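UPF0045 protein MTH_1187 (Methanothermobacter thermautotrophicus, PDB 1LXN) is of unknown function but, as a homotetrameric member of the UPF0045 family, may bind thiamine or a related compound. Local coordinates at residues 1-5 with 86-91. Residues are numbered along the deposited sequence; the frame is centred on the assembly and turned at random.
Sequences MITAE and RGLRDK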
loop_
_atom_site.group_PDB
_atom_site.type_symbol
_atom_site.label_atom_id
_atom_site.label_comp_id
_atom_site.label_asym_id
_atom_site.label_seq_id
_atom_site.Cartn_x
_atom_site.Cartn_y
_atom_site.Cartn_z
HETATM N N MSE A 1 -13.035 9.077 0.764
HETATM C CA MSE A 1 -11.832 8.798 1.608
HETATM C C MSE A 1 -11.695 7.336 2.031
HETATM O O MSE A 1 -12.290 6.906 3.019
HETATM C CB MSE A 1 -11.849 9.672 2.863
HETATM C CG MSE A 1 -10.699 9.379 3.816
HETATM SE SE MSE A 1 -8.986 9.394 2.903
HETATM C CE MSE A 1 -8.665 11.310 2.897
ATOM N N ILE A 2 -10.898 6.580 1.286
ATOM C CA ILE A 2 -10.676 5.168 1.585
ATOM C C ILE A 2 -9.265 4.977 2.155
ATOM O O ILE A 2 -8.303 5.560 1.650
ATOM C CB ILE A 2 -10.808 4.304 0.299
ATOM C CG1 ILE A 2 -12.170 4.540 -0.354
ATOM C CG2 ILE A 2 -10.644 2.833 0.630
ATOM C CD1 ILE A 2 -12.353 3.818 -1.687
ATOM N N THR A 3 -9.146 4.181 3.214
ATOM C CA THR A 3 -7.830 3.902 3.797
ATOM C C THR A 3 -7.485 2.442 3.531
ATOM O O THR A 3 -8.358 1.569 3.520
ATOM C CB THR A 3 -7.779 4.156 5.331
ATOM O OG1 THR A 3 -8.848 3.449 5.977
ATOM C CG2 THR A 3 -7.870 5.650 5.634
ATOM N N ALA A 4 -6.205 2.173 3.319
ATOM C CA ALA A 4 -5.778 0.818 3.028
ATOM C C ALA A 4 -4.316 0.604 3.361
ATOM O O ALA A 4 -3.590 1.546 3.675
ATOM C CB ALA A 4 -6.017 0.516 1.542
ATOM N N GLU A 5 -3.898 -0.652 3.290
ATOM C CA GLU A 5 -2.514 -1.020 3.527
ATOM C C GLU A 5 -2.117 -2.026 2.463
ATOM O O GLU A 5 -2.866 -2.958 2.161
ATOM C CB GLU A 5 -2.317 -1.640 4.910
ATOM C CG GLU A 5 -0.888 -2.102 5.121
ATOM C CD GLU A 5 -0.577 -2.445 6.561
ATOM O OE1 GLU A 5 0.584 -2.818 6.836
ATOM O OE2 GLU A 5 -1.485 -2.344 7.415
ATOM N N ARG A 86 -12.647 9.526 7.327
ATOM C CA ARG A 86 -11.531 9.270 8.224
ATOM C C ARG A 86 -10.253 8.911 7.483
ATOM O O ARG A 86 -10.176 7.864 6.842
ATOM C CB ARG A 86 -11.881 8.128 9.184
ATOM C CG ARG A 86 -13.035 8.414 10.132
ATOM C CD ARG A 86 -12.559 9.064 11.424
ATOM N NE ARG A 86 -13.637 9.158 12.411
ATOM C CZ ARG A 86 -14.633 10.035 12.345
ATOM N NH1 ARG A 86 -14.688 10.905 11.342
ATOM N NH2 ARG A 86 -15.585 10.031 13.272
ATOM N N GLY A 87 -9.253 9.780 7.573
ATOM C CA GLY A 87 -7.979 9.501 6.941
ATOM C C GLY A 87 -7.124 8.716 7.923
ATOM O O GLY A 87 -7.547 8.457 9.051
ATOM N N LEU A 88 -5.922 8.336 7.503
ATOM C CA LEU A 88 -5.011 7.574 8.347
ATOM C C LEU A 88 -4.780 8.275 9.687
ATOM O O LEU A 88 -4.900 7.659 10.751
ATOM C CB LEU A 88 -3.670 7.365 7.621
ATOM C CG LEU A 88 -3.707 6.559 6.310
ATOM C CD1 LEU A 88 -2.375 6.674 5.588
ATOM C CD2 LEU A 88 -4.025 5.101 6.604
ATOM N N ARG A 89 -4.450 9.562 9.629
ATOM C CA ARG A 89 -4.197 10.351 10.830
ATOM C C ARG A 89 -5.428 10.398 11.744
ATOM O O ARG A 89 -5.317 10.195 12.957
ATOM C CB ARG A 89 -3.784 11.782 10.453
ATOM C CG ARG A 89 -3.377 12.633 11.660
ATOM C CD ARG A 89 -3.386 14.136 11.354
ATOM N NE ARG A 89 -2.373 14.529 10.375
ATOM C CZ ARG A 89 -1.060 14.453 10.579
ATOM N NH1 ARG A 89 -0.588 13.997 11.735
ATOM N NH2 ARG A 89 -0.215 14.833 9.625
ATOM N N ASP A 90 -6.597 10.667 11.163
ATOM C CA ASP A 90 -7.839 10.732 11.940
ATOM C C ASP A 90 -8.039 9.456 12.748
ATOM O O ASP A 90 -8.407 9.507 13.918
ATOM C CB ASP A 90 -9.065 10.915 11.030
ATOM C CG ASP A 90 -9.045 12.220 10.263
ATOM O OD1 ASP A 90 -8.650 13.251 10.847
ATOM O OD2 ASP A 90 -9.446 12.216 9.076
ATOM N N LYS A 91 -7.799 8.313 12.116
ATOM C CA LYS A 91 -7.975 7.029 12.782
ATOM C C LYS A 91 -6.979 6.834 13.916
ATOM O O LYS A 91 -7.316 6.269 14.956
ATOM C CB LYS A 91 -7.857 5.889 11.765
ATOM C CG LYS A 91 -8.910 5.959 10.653
ATOM C CD LYS A 91 -8.699 4.872 9.604
ATOM C CE LYS A 91 -8.798 3.476 10.201
ATOM N NZ LYS A 91 -8.510 2.456 9.157
HETATM O O HOH W 1 -13.693 7.767 5.443
HETATM O O HOH W 2 -10.923 5.163 6.697
#
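Met1, a selenomethionine, leans over the turn that leads into helix 88-98: its CG sits 3.4 Å from Arg86 O, and the chain then bends at chi2 and chi3 to bring the selenium alongside Gly87 CA. The Met1 main chain reaches the turn through a water that accepts from Arg86 N and lies within hydrogen-bonding distance of Met1 O.

Ile2 turns its side chain to the other face of the sheet, onto Leu50 of helix 50-66. Strand 2-10 is an inner strand of the four-stranded antiparallel sheet, paired with 42-47 and 72-79; helices 19-29 and 50-66 complete this ferredoxin-like core, and the C-terminal helix 88-98 is an addition whose first turn meets the opposite face here.

Thr3 has the largest share of the contact. Its CG2, anti to the carbonyl carbon, packs against the start of the helix, 3.4 Å from Arg86 O in the preceding loop and 4.0 Å from Leu88 CD2. OG1, set between the backbone N and the carbonyl carbon (chi1 52°), is turned to Lys91, whose NZ gives it only a weak bond of 3.3 Å; the ammonium has a stronger partner in Asp79, a salt bridge. A second water links Thr3 OG1 to Arg86 O, 2.8 Å from each.

Gly87 is the N-cap residue, and its N-H runs almost straight (175°) to Asp90 OD2 at 2.9 Å, meeting the carboxylate on its anti side. This is half a capping box; Gly87 has no side chain to return the bond. Glu46 of strand 42-47 accepts from Leu88 N, tying the start of the helix to the sheet.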